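Side-chain contacts in protein SCO1 homolog 1, mitochondrial (Arabidopsis thaliana, PDB 6N5U), which binds copper and is thought to take part in copper homeostasis, mitochondrial redox signalling or insertion of copper into cytochrome c oxidase: residues L50-A55 against I133-M138; D58-K61 against D67-P70; P70-V75 against E87-F92. All coordinates share one frame; numbering follows the deposited sequence.

Contact 1 (L50-A55 against I133-M138); sequences LIKLAA and IVMYLM
Met-135 reaches out from its strand as a single long side chain and ends between two residues of the helix, Lys-52 and Leu-53. CG lies anti to the carbonyl carbon (chi1 -70°) and the next bond is extended, which carries the sulfur well across the gap; the chain then bends at chi3 (-60°) and turns the methyl CE aside, toward the lysine. The two backbones stay far apart, Leu-53 CA and Met-135 CA being 8.9 Å from each other, and side chains alone make the contact. Lys-52 comes in at a slant to the methionine. Its chain, bent at chi2 and chi3, lies along the flank of the helix and brings NZ to 3.6 Å from Met-135 CE, while Lys-52 CE stays 4.5 Å from the same methyl. This is plain van der Waals contact between an ammonium group and a methyl. The charge has its partner elsewhere, in a salt bridge with Glu-49 one turn back toward the start of the helix, with a weak hydrogen bond to the carbonyl of His-152 besides. Leu-53 works at the sulfur instead: Leu-53 CD1 is 4.5 Å from Met-135 SD, a loose apolar touch, and Leu-53 CB is 4.6 Å from that sulfur. Met-135 is thus met by a leucine at its bend and by a lysine head at its tip. The contact belongs to the buried interior of the thioredoxin-fold domain, where helix 45-64 packs on the sheet. Strand 135-138 runs antiparallel between strands 32-38 and 144-148; Leu-53 also rests on Ile-34 of the former, Met-135 on Tyr-148 of the latter, and helix 154-167 packs beside both segments through Val-154 on Lys-52 and Leu-157 on Met-135.

Contact 2 (D58-K61 against D67-P70); sequences DKIK and DVVP
Lys-61 and Asp-67 form a salt bridge across the tight turn between helix 45-64 and strand 68-74, and the lysine chain can be followed into it. From CB the chain leaves with CG anti to the backbone N (chi1 177°), then bends once at chi2 (63°) and runs on extended past the carboxylate. CD is the first atom to meet it, 3.8 Å from Asp-67 OD1. CE lies 3.6 Å from both Asp-67 OD1 and Asp-67 OD2, so the aliphatic arm passes alongside the acid before its charge is reached. NZ, at the tip, donates to Asp-67 OD2 at 3.1 Å, arriving from above the carboxylate plane, 53° out of it. The same ammonium is also hydrogen-bonded to the carbonyl of Gly-65, in the turn itself. Were Asp-67 an alanine, the Lys-61 ammonium would probably be left without its counter-charge, held in this turn by the Gly-65 carbonyl. Asp-67 OD1 has a long, weak ion pair with Lys-95 as well. Ile-60, one residue earlier, faces inward: its CG2 branch meets the CG2 methyl of Val-68 at 3.6 Å, the two side chains crossing at about a right angle. A charged pair on the outside of the turn thus accompanies a buried apolar pair. Around them, Val-68 packs on Trp-32 and Ile-34 of strand 32-38, within the beta-alpha-beta unit of that strand, helix 45-64 and strand 68-74, while helix 154-167 touches Ile-60 through Val-161 and Val-68 through Ile-165.

Contact 3 (P70-V75 against E87-F92); sequences PVFISV and EYVKEF
Phe-72 meets Tyr-88 and Val-89 in a buried, wholly apolar contact between strand 68-74 and helix 82-89, within the beta-alpha-beta unit that strand 97-100 completes. The phenylalanine has CG anti to its own backbone N (chi1 168°), which stands the ring out from the strand toward the helix. The two aromatic side chains cross at about a right angle; the rings lie oblique to each other, planes at 50° and centroids 5.5 Å apart. Phe-72 CE1 is 4.0 Å from Tyr-88 CE2, and Tyr-88 CD2 lies over one face of the Phe-72 ring, displaced toward its rim. Nearer the strand backbone, Val-89 supplies one methyl: CG1 sits 3.9 Å from Phe-72 CD2 and 4.0 Å from Phe-72 CB. Phe-92 turns its ring edge to a face of Tyr-88, and Leu-96 packs on both Phe-72 and Val-89. The tyrosine side chain also lies near the copper site without being a ligand, about 4 Å from the side chain of Cys-46 and 7 Å from the copper ion at the nearest atoms, and it touches Thr-40 and Pro-47. With no hydrogen bond across it, the contact rests on dispersion and the exclusion of water, and its aromatic surface is consistent with an apolar setting beside the copper(I) thiolates.

From the N terminus, helix 45-64 comes first and gives contact 1 its opening segment, 50-55. Further along the same helix, contact 2 closes the shortest loop, turning directly into strand 68-74. Contact 3 starts on Pro-70, where contact 2 ends, and closes the next loop on 87-92. Contact 1 closes last, at 133-138, so its loop encloses the other two, which follow one another without crossing. All three reach the same sheet. Contact 1 touches the other two: Leu-53 CD2 packs 3.7 Å from Pro-70 CB, and Leu-50 CB lies 3.6 Å from Phe-92 CD1, tying helix 45-64 to the region after helix 82-89.

Contact 1 (L50-A55 against I133-M138)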
ATOM      1  N   LEU A  50       0.821   0.262  -8.592  1.00 39.11           N
ATOM      2  CA  LEU A  50       0.234  -1.005  -8.193  1.00 37.22           C
ATOM      3  C   LEU A  50       0.499  -2.076  -9.213  1.00 41.27           C
ATOM      4  O   LEU A  50       0.785  -3.208  -8.823  1.00 42.36           O
ATOM      5  CB  LEU A  50      -1.258  -0.888  -7.889  1.00 35.39           C
ATOM      6  CG  LEU A  50      -1.633  -0.190  -6.578  1.00 35.73           C
ATOM      7  CD1 LEU A  50      -3.106   0.131  -6.574  1.00 33.61           C
ATOM      8  CD2 LEU A  50      -1.214  -1.029  -5.333  1.00 33.87           C
ATOM      9  N   ILE A  51       0.440  -1.740 -10.515  1.00 37.25           N
ATOM     10  CA  ILE A  51       0.744  -2.729 -11.566  1.00 38.23           C
ATOM     11  C   ILE A  51       2.198  -3.209 -11.331  1.00 46.84           C
ATOM     12  O   ILE A  51       2.427  -4.426 -11.279  1.00 48.72           O
ATOM     13  CB  ILE A  51       0.482  -2.220 -13.027  1.00 40.73           C
ATOM     14  CG1 ILE A  51      -1.017  -2.088 -13.331  1.00 38.83           C
ATOM     15  CG2 ILE A  51       1.144  -3.147 -14.055  1.00 42.84           C
ATOM     16  CD1 ILE A  51      -1.359  -1.100 -14.474  1.00 39.34           C
ATOM     17  N   LYS A  52       3.146  -2.242 -11.116  1.00 43.73           N
ATOM     18  CA  LYS A  52       4.566  -2.464 -10.784  1.00 45.45           C
ATOM     19  C   LYS A  52       4.665  -3.383  -9.565  1.00 50.09           C
ATOM     20  O   LYS A  52       5.335  -4.400  -9.634  1.00 52.96           O
ATOM     21  CB  LYS A  52       5.259  -1.124 -10.454  1.00 47.84           C
ATOM     22  CG  LYS A  52       6.789  -1.204 -10.319  1.00 54.49           C
ATOM     23  CD  LYS A  52       7.393  -0.227  -9.302  1.00 54.84           C
ATOM     24  CE  LYS A  52       7.136   1.237  -9.580  1.00 57.67           C
ATOM     25  NZ  LYS A  52       7.789   2.094  -8.555  1.00 55.15           N
ATOM     26  N   LEU A  53       3.942  -3.048  -8.475  1.00 44.30           N
ATOM     27  CA  LEU A  53       3.905  -3.827  -7.241  1.00 43.63           C
ATOM     28  C   LEU A  53       3.386  -5.260  -7.436  1.00 50.80           C
ATOM     29  O   LEU A  53       4.012  -6.187  -6.937  1.00 53.33           O
ATOM     30  CB  LEU A  53       3.113  -3.083  -6.151  1.00 41.01           C
ATOM     31  CG  LEU A  53       3.034  -3.746  -4.776  1.00 44.73           C
ATOM     32  CD1 LEU A  53       4.438  -4.069  -4.222  1.00 45.73           C
ATOM     33  CD2 LEU A  53       2.209  -2.881  -3.808  1.00 42.85           C
ATOM     34  N   ALA A  54       2.278  -5.449  -8.175  1.00 46.51           N
ATOM     35  CA  ALA A  54       1.693  -6.754  -8.417  1.00 46.55           C
ATOM     36  C   ALA A  54       2.665  -7.632  -9.186  1.00 54.71           C
ATOM     37  O   ALA A  54       2.889  -8.777  -8.786  1.00 58.30           O
ATOM     38  CB  ALA A  54       0.404  -6.593  -9.184  1.00 46.40           C
ATOM     39  N   ALA A  55       3.311  -7.081 -10.236  1.00 50.23           N
ATOM     40  CA  ALA A  55       4.286  -7.827 -11.034  1.00 51.90           C
ATOM     41  C   ALA A  55       5.537  -8.105 -10.220  1.00 57.23           C
ATOM     42  O   ALA A  55       6.153  -9.157 -10.411  1.00 58.72           O
ATOM     43  CB  ALA A  55       4.626  -7.073 -12.305  1.00 52.85           C
ATOM     44  N   ILE A 133       4.406   9.444  -3.110  1.00 49.91           N
ATOM     45  CA  ILE A 133       4.458   8.216  -3.932  1.00 50.88           C
ATOM     46  C   ILE A 133       5.498   7.356  -3.265  1.00 57.53           C
ATOM     47  O   ILE A 133       6.714   7.578  -3.416  1.00 58.80           O
ATOM     48  CB  ILE A 133       4.673   8.468  -5.441  1.00 55.00           C
ATOM     49  CG1 ILE A 133       3.553   9.382  -5.971  1.00 55.03           C
ATOM     50  CG2 ILE A 133       4.723   7.139  -6.209  1.00 56.13           C
ATOM     51  CD1 ILE A 133       4.013  10.496  -6.863  1.00 64.36           C
ATOM     52  N   VAL A 134       4.998   6.446  -2.409  1.00 53.52           N
ATOM     53  CA  VAL A 134       5.802   5.662  -1.489  1.00 54.01           C
ATOM     54  C   VAL A 134       5.415   4.160  -1.386  1.00 51.28           C
ATOM     55  O   VAL A 134       4.252   3.815  -1.508  1.00 50.90           O
ATOM     56  CB  VAL A 134       5.648   6.383  -0.110  1.00 59.92           C
ATOM     57  CG1 VAL A 134       6.265   5.591   1.006  1.00 60.87           C
ATOM     58  CG2 VAL A 134       6.250   7.781  -0.126  1.00 61.27           C
ATOM     59  N   MET A 135       6.400   3.298  -1.097  1.00 43.53           N
ATOM     60  CA  MET A 135       6.242   1.875  -0.807  1.00 42.64           C
ATOM     61  C   MET A 135       7.126   1.568   0.389  1.00 47.26           C
ATOM     62  O   MET A 135       8.274   2.043   0.471  1.00 46.94           O
ATOM     63  CB  MET A 135       6.569   0.957  -1.999  1.00 45.82           C
ATOM     64  CG  MET A 135       5.558   1.043  -3.097  1.00 48.43           C
ATOM     65  SD  MET A 135       5.926   0.145  -4.599  1.00 54.21           S
ATOM     66  CE  MET A 135       7.545   0.960  -5.109  1.00 53.26           C
ATOM     67  N   TYR A 136       6.584   0.784   1.321  1.00 44.19           N
ATOM     68  CA  TYR A 136       7.267   0.454   2.566  1.00 45.01           C
ATOM     69  C   TYR A 136       7.365  -1.034   2.742  1.00 48.72           C
ATOM     70  O   TYR A 136       6.337  -1.704   2.869  1.00 49.47           O
ATOM     71  CB  TYR A 136       6.499   1.044   3.767  1.00 45.97           C
ATOM     72  CG  TYR A 136       6.452   2.547   3.839  1.00 47.31           C
ATOM     73  CD1 TYR A 136       7.586   3.284   4.166  1.00 51.37           C
ATOM     74  CD2 TYR A 136       5.257   3.237   3.654  1.00 46.22           C
ATOM     75  CE1 TYR A 136       7.541   4.670   4.289  1.00 52.45           C
ATOM     76  CE2 TYR A 136       5.196   4.627   3.791  1.00 46.72           C
ATOM     77  CZ  TYR A 136       6.342   5.339   4.112  1.00 54.68           C
ATOM     78  OH  TYR A 136       6.349   6.711   4.146  1.00 56.41           O
ATOM     79  N   LEU A 137       8.585  -1.563   2.759  1.00 44.44           N
ATOM     80  CA  LEU A 137       8.737  -2.992   2.942  1.00 45.02           C
ATOM     81  C   LEU A 137       8.845  -3.237   4.443  1.00 51.33           C
ATOM     82  O   LEU A 137       9.849  -2.883   5.067  1.00 51.89           O
ATOM     83  CB  LEU A 137       9.938  -3.543   2.130  1.00 46.15           C
ATOM     84  CG  LEU A 137      10.514  -4.917   2.517  1.00 51.73           C
ATOM     85  CD1 LEU A 137       9.695  -6.058   1.927  1.00 51.98           C
ATOM     86  CD2 LEU A 137      11.951  -5.017   2.117  1.00 52.91           C
ATOM     87  N   MET A 138       7.755  -3.755   5.022  1.00 48.28           N
ATOM     88  CA  MET A 138       7.623  -4.148   6.425  1.00 49.79           C
ATOM     89  C   MET A 138       7.991  -5.626   6.472  1.00 57.20           C
ATOM     90  O   MET A 138       7.750  -6.345   5.497  1.00 57.00           O
ATOM     91  CB  MET A 138       6.164  -3.992   6.910  1.00 50.97           C
ATOM     92  CG  MET A 138       5.616  -2.585   6.830  1.00 52.31           C
ATOM     93  SD  MET A 138       6.529  -1.397   7.846  1.00 57.84           S
ATOM     94  CE  MET A 138       7.084  -0.388   6.618  1.00 52.71           C
TER

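Contact 2 (D58-K61 against D67-P70)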
ATOM      1  N   ASP A  58       4.954 -11.184  -7.764  1.00 60.16           N
ATOM      2  CA  ASP A  58       5.140 -12.427  -8.528  1.00 63.14           C
ATOM      3  C   ASP A  58       6.598 -12.731  -8.844  1.00 69.98           C
ATOM      4  O   ASP A  58       7.003 -13.887  -8.768  1.00 74.16           O
ATOM      5  CB  ASP A  58       4.305 -12.394  -9.823  1.00 64.28           C
ATOM      6  CG  ASP A  58       2.795 -12.385  -9.603  1.00 65.65           C
ATOM      7  OD1 ASP A  58       2.356 -12.642  -8.450  1.00 64.55           O
ATOM      8  OD2 ASP A  58       2.049 -12.129 -10.585  1.00 64.06           O
ATOM      9  N   LYS A  59       7.383 -11.710  -9.212  1.00 64.66           N
ATOM     10  CA  LYS A  59       8.802 -11.880  -9.530  1.00 67.29           C
ATOM     11  C   LYS A  59       9.607 -12.282  -8.292  1.00 72.17           C
ATOM     12  O   LYS A  59      10.394 -13.223  -8.367  1.00 75.81           O
ATOM     13  CB  LYS A  59       9.363 -10.615 -10.164  1.00 68.76           C
ATOM     14  CG  LYS A  59       8.956 -10.426 -11.605  1.00 72.44           C
ATOM     15  CD  LYS A  59      10.122  -9.863 -12.400  1.00 80.19           C
ATOM     16  CE  LYS A  59       9.737  -9.545 -13.810  1.00 91.09           C
ATOM     17  NZ  LYS A  59       9.114 -10.712 -14.501  1.00 96.68           N
ATOM     18  N   ILE A  60       9.381 -11.597  -7.155  1.00 65.49           N
ATOM     19  CA  ILE A  60       9.978 -11.890  -5.848  1.00 65.91           C
ATOM     20  C   ILE A  60       9.761 -13.384  -5.545  1.00 74.57           C
ATOM     21  O   ILE A  60      10.737 -14.084  -5.256  1.00 77.85           O
ATOM     22  CB  ILE A  60       9.302 -11.019  -4.758  1.00 65.45           C
ATOM     23  CG1 ILE A  60       9.725  -9.531  -4.844  1.00 62.90           C
ATOM     24  CG2 ILE A  60       9.534 -11.601  -3.363  1.00 68.25           C
ATOM     25  CD1 ILE A  60       8.719  -8.539  -4.139  1.00 62.35           C
ATOM     26  N   LYS A  61       8.478 -13.870  -5.652  1.00 69.33           N
ATOM     27  CA  LYS A  61       8.116 -15.257  -5.381  1.00 71.25           C
ATOM     28  C   LYS A  61       8.865 -16.217  -6.289  1.00 81.01           C
ATOM     29  O   LYS A  61       9.377 -17.222  -5.799  1.00 83.93           O
ATOM     30  CB  LYS A  61       6.590 -15.464  -5.447  1.00 71.01           C
ATOM     31  CG  LYS A  61       6.099 -16.915  -5.256  1.00 77.36           C
ATOM     32  CD  LYS A  61       6.438 -17.486  -3.884  1.00 87.35           C
ATOM     33  CE  LYS A  61       5.648 -18.725  -3.579  1.00 91.65           C
ATOM     34  NZ  LYS A  61       6.064 -19.340  -2.291  1.00100.53           N
ATOM     35  N   ASP A  67       6.550 -15.309  -0.227  1.00 75.86           N
ATOM     36  CA  ASP A  67       5.262 -14.663  -0.479  1.00 71.82           C
ATOM     37  C   ASP A  67       5.275 -13.299   0.225  1.00 71.01           C
ATOM     38  O   ASP A  67       5.413 -13.217   1.455  1.00 70.55           O
ATOM     39  CB  ASP A  67       4.090 -15.532   0.016  1.00 75.25           C
ATOM     40  CG  ASP A  67       3.772 -16.687  -0.905  1.00 90.32           C
ATOM     41  OD1 ASP A  67       3.273 -16.431  -2.024  1.00 91.15           O
ATOM     42  OD2 ASP A  67       4.026 -17.852  -0.509  1.00 96.19           O
ATOM     43  N   VAL A  68       5.224 -12.230  -0.570  1.00 64.28           N
ATOM     44  CA  VAL A  68       5.197 -10.868  -0.051  1.00 61.10           C
ATOM     45  C   VAL A  68       3.780 -10.354  -0.267  1.00 64.03           C
ATOM     46  O   VAL A  68       3.224 -10.540  -1.354  1.00 64.08           O
ATOM     47  CB  VAL A  68       6.290  -9.955  -0.656  1.00 63.53           C
ATOM     48  CG1 VAL A  68       6.239  -8.571  -0.033  1.00 60.32           C
ATOM     49  CG2 VAL A  68       7.673 -10.562  -0.458  1.00 66.60           C
ATOM     50  N   VAL A  69       3.166  -9.769   0.787  1.00 58.82           N
ATOM     51  CA  VAL A  69       1.788  -9.297   0.721  1.00 55.76           C
ATOM     52  C   VAL A  69       1.721  -7.832   0.340  1.00 55.91           C
ATOM     53  O   VAL A  69       2.176  -6.993   1.113  1.00 54.48           O
ATOM     54  CB  VAL A  69       0.939  -9.608   1.988  1.00 59.81           C
ATOM     55  CG1 VAL A  69      -0.530  -9.254   1.768  1.00 57.40           C
ATOM     56  CG2 VAL A  69       1.085 -11.066   2.421  1.00 62.97           C
ATOM     57  N   PRO A  70       1.111  -7.498  -0.824  1.00 51.06           N
ATOM     58  CA  PRO A  70       0.952  -6.081  -1.167  1.00 47.26           C
ATOM     59  C   PRO A  70      -0.240  -5.524  -0.390  1.00 47.14           C
ATOM     60  O   PRO A  70      -1.250  -6.229  -0.205  1.00 48.24           O
ATOM     61  CB  PRO A  70       0.718  -6.109  -2.684  1.00 48.74           C
ATOM     62  CG  PRO A  70       0.107  -7.458  -2.968  1.00 54.39           C
ATOM     63  CD  PRO A  70       0.495  -8.385  -1.848  1.00 52.50           C
TER

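Contact 3 (P70-V75 against E87-F92)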
ATOM      1  N   PRO A  70       1.111  -7.498  -0.824  1.00 51.06           N
ATOM      2  CA  PRO A  70       0.952  -6.081  -1.167  1.00 47.26           C
ATOM      3  C   PRO A  70      -0.240  -5.524  -0.390  1.00 47.14           C
ATOM      4  O   PRO A  70      -1.250  -6.229  -0.205  1.00 48.24           O
ATOM      5  CB  PRO A  70       0.718  -6.109  -2.684  1.00 48.74           C
ATOM      6  CG  PRO A  70       0.107  -7.458  -2.968  1.00 54.39           C
ATOM      7  CD  PRO A  70       0.495  -8.385  -1.848  1.00 52.50           C
ATOM      8  N   VAL A  71      -0.091  -4.285   0.124  1.00 38.52           N
ATOM      9  CA  VAL A  71      -1.132  -3.602   0.877  1.00 36.77           C
ATOM     10  C   VAL A  71      -1.408  -2.185   0.328  1.00 38.78           C
ATOM     11  O   VAL A  71      -0.535  -1.312   0.380  1.00 38.36           O
ATOM     12  CB  VAL A  71      -0.846  -3.605   2.405  1.00 41.29           C
ATOM     13  CG1 VAL A  71      -1.863  -2.744   3.178  1.00 39.68           C
ATOM     14  CG2 VAL A  71      -0.797  -5.028   2.962  1.00 43.21           C
ATOM     15  N   PHE A  72      -2.638  -1.951  -0.144  1.00 33.86           N
ATOM     16  CA  PHE A  72      -3.079  -0.630  -0.585  1.00 33.14           C
ATOM     17  C   PHE A  72      -3.783   0.089   0.593  1.00 36.09           C
ATOM     18  O   PHE A  72      -4.773  -0.438   1.099  1.00 35.50           O
ATOM     19  CB  PHE A  72      -4.051  -0.778  -1.757  1.00 35.36           C
ATOM     20  CG  PHE A  72      -4.821   0.455  -2.151  1.00 36.39           C
ATOM     21  CD1 PHE A  72      -4.260   1.402  -2.997  1.00 40.67           C
ATOM     22  CD2 PHE A  72      -6.135   0.636  -1.739  1.00 37.92           C
ATOM     23  CE1 PHE A  72      -4.992   2.531  -3.390  1.00 41.49           C
ATOM     24  CE2 PHE A  72      -6.861   1.772  -2.124  1.00 40.22           C
ATOM     25  CZ  PHE A  72      -6.283   2.714  -2.938  1.00 38.25           C
ATOM     26  N   ILE A  73      -3.271   1.266   1.037  1.00 31.51           N
ATOM     27  CA  ILE A  73      -3.914   2.061   2.102  1.00 29.58           C
ATOM     28  C   ILE A  73      -4.436   3.337   1.461  1.00 33.63           C
ATOM     29  O   ILE A  73      -3.679   4.041   0.799  1.00 35.37           O
ATOM     30  CB  ILE A  73      -2.979   2.324   3.286  1.00 31.90           C
ATOM     31  CG1 ILE A  73      -2.404   1.004   3.843  1.00 31.60           C
ATOM     32  CG2 ILE A  73      -3.702   3.171   4.375  1.00 33.21           C
ATOM     33  CD1 ILE A  73      -1.380   1.165   5.033  1.00 28.30           C
ATOM     34  N   SER A  74      -5.721   3.595   1.590  1.00 30.59           N
ATOM     35  CA  SER A  74      -6.373   4.747   0.971  1.00 30.51           C
ATOM     36  C   SER A  74      -6.154   6.061   1.678  1.00 38.75           C
ATOM     37  O   SER A  74      -6.347   6.147   2.896  1.00 41.28           O
ATOM     38  CB  SER A  74      -7.869   4.501   0.831  1.00 33.00           C
ATOM     39  OG  SER A  74      -8.475   5.644   0.251  1.00 38.51           O
ATOM     40  N   VAL A  75      -5.784   7.105   0.908  1.00 35.50           N
ATOM     41  CA  VAL A  75      -5.622   8.489   1.386  1.00 35.46           C
ATOM     42  C   VAL A  75      -6.852   9.320   0.942  1.00 39.92           C
ATOM     43  O   VAL A  75      -6.829  10.553   1.014  1.00 40.53           O
ATOM     44  CB  VAL A  75      -4.272   9.158   1.008  1.00 39.64           C
ATOM     45  CG1 VAL A  75      -3.090   8.447   1.669  1.00 38.37           C
ATOM     46  CG2 VAL A  75      -4.092   9.280  -0.515  1.00 39.74           C
ATOM     47  N   GLU A  87     -13.417  -3.623  -4.896  1.00 50.99           N
ATOM     48  CA  GLU A  87     -13.550  -3.703  -6.342  1.00 49.73           C
ATOM     49  C   GLU A  87     -12.270  -3.277  -7.062  1.00 50.00           C
ATOM     50  O   GLU A  87     -11.863  -3.915  -8.033  1.00 50.90           O
ATOM     51  CB  GLU A  87     -14.776  -2.890  -6.812  1.00 51.41           C
ATOM     52  CG  GLU A  87     -16.096  -3.645  -6.669  1.00 61.16           C
ATOM     53  CD  GLU A  87     -17.376  -2.853  -6.879  1.00 83.07           C
ATOM     54  OE1 GLU A  87     -17.352  -1.609  -6.727  1.00 85.78           O
ATOM     55  OE2 GLU A  87     -18.418  -3.482  -7.175  1.00 69.73           O
ATOM     56  N   TYR A  88     -11.607  -2.241  -6.540  1.00 43.84           N
ATOM     57  CA  TYR A  88     -10.370  -1.691  -7.090  1.00 41.41           C
ATOM     58  C   TYR A  88      -9.190  -2.631  -6.941  1.00 45.61           C
ATOM     59  O   TYR A  88      -8.528  -2.896  -7.940  1.00 46.60           O
ATOM     60  CB  TYR A  88     -10.074  -0.333  -6.438  1.00 40.08           C
ATOM     61  CG  TYR A  88      -8.920   0.445  -7.037  1.00 39.24           C
ATOM     62  CD1 TYR A  88      -9.045   1.077  -8.274  1.00 40.81           C
ATOM     63  CD2 TYR A  88      -7.729   0.616  -6.332  1.00 37.80           C
ATOM     64  CE1 TYR A  88      -8.004   1.836  -8.807  1.00 41.18           C
ATOM     65  CE2 TYR A  88      -6.677   1.362  -6.862  1.00 38.09           C
ATOM     66  CZ  TYR A  88      -6.821   1.980  -8.096  1.00 45.64           C
ATOM     67  OH  TYR A  88      -5.784   2.713  -8.630  1.00 47.06           O
ATOM     68  N   VAL A  89      -8.931  -3.141  -5.706  1.00 41.88           N
ATOM     69  CA  VAL A  89      -7.771  -3.988  -5.367  1.00 42.49           C
ATOM     70  C   VAL A  89      -7.772  -5.306  -6.137  1.00 49.05           C
ATOM     71  O   VAL A  89      -6.713  -5.727  -6.614  1.00 49.13           O
ATOM     72  CB  VAL A  89      -7.514  -4.212  -3.839  1.00 46.46           C
ATOM     73  CG1 VAL A  89      -7.181  -2.908  -3.123  1.00 43.97           C
ATOM     74  CG2 VAL A  89      -8.652  -4.952  -3.136  1.00 47.81           C
ATOM     75  N   LYS A  90      -8.959  -5.914  -6.314  1.00 47.15           N
ATOM     76  CA  LYS A  90      -9.135  -7.183  -7.025  1.00 48.97           C
ATOM     77  C   LYS A  90      -8.628  -7.138  -8.475  1.00 53.03           C
ATOM     78  O   LYS A  90      -8.310  -8.194  -9.041  1.00 53.53           O
ATOM     79  CB  LYS A  90     -10.616  -7.608  -6.991  1.00 53.28           C
ATOM     80  CG  LYS A  90     -11.068  -8.295  -5.699  1.00 80.55           C
ATOM     81  CD  LYS A  90     -10.343  -9.603  -5.332  1.00 97.61           C
ATOM     82  CE  LYS A  90     -10.978 -10.261  -4.130  1.00113.56           C
ATOM     83  NZ  LYS A  90     -12.203 -11.030  -4.498  1.00120.73           N
ATOM     84  N   GLU A  91      -8.553  -5.917  -9.064  1.00 48.65           N
ATOM     85  CA  GLU A  91      -8.132  -5.647 -10.453  1.00 49.16           C
ATOM     86  C   GLU A  91      -6.643  -5.827 -10.722  1.00 52.23           C
ATOM     87  O   GLU A  91      -6.269  -6.092 -11.862  1.00 52.28           O
ATOM     88  CB  GLU A  91      -8.498  -4.203 -10.862  1.00 49.77           C
ATOM     89  CG  GLU A  91      -9.980  -3.838 -10.865  1.00 57.00           C
ATOM     90  CD  GLU A  91     -10.280  -2.385 -11.193  1.00 75.31           C
ATOM     91  OE1 GLU A  91      -9.340  -1.641 -11.562  1.00 58.52           O
ATOM     92  OE2 GLU A  91     -11.462  -1.989 -11.081  1.00 78.76           O
ATOM     93  N   PHE A  92      -5.788  -5.614  -9.695  1.00 48.18           N
ATOM     94  CA  PHE A  92      -4.318  -5.623  -9.804  1.00 47.32           C
ATOM     95  C   PHE A  92      -3.634  -6.943  -9.544  1.00 51.56           C
ATOM     96  O   PHE A  92      -2.680  -7.299 -10.253  1.00 52.88           O
ATOM     97  CB  PHE A  92      -3.712  -4.570  -8.877  1.00 47.32           C
ATOM     98  CG  PHE A  92      -4.205  -3.175  -9.156  1.00 47.75           C
ATOM     99  CD1 PHE A  92      -3.587  -2.384 -10.115  1.00 51.38           C
ATOM    100  CD2 PHE A  92      -5.308  -2.659  -8.478  1.00 48.35           C
ATOM    101  CE1 PHE A  92      -4.032  -1.090 -10.361  1.00 51.59           C
ATOM    102  CE2 PHE A  92      -5.772  -1.376  -8.750  1.00 50.29           C
ATOM    103  CZ  PHE A  92      -5.131  -0.600  -9.686  1.00 49.21           C
TER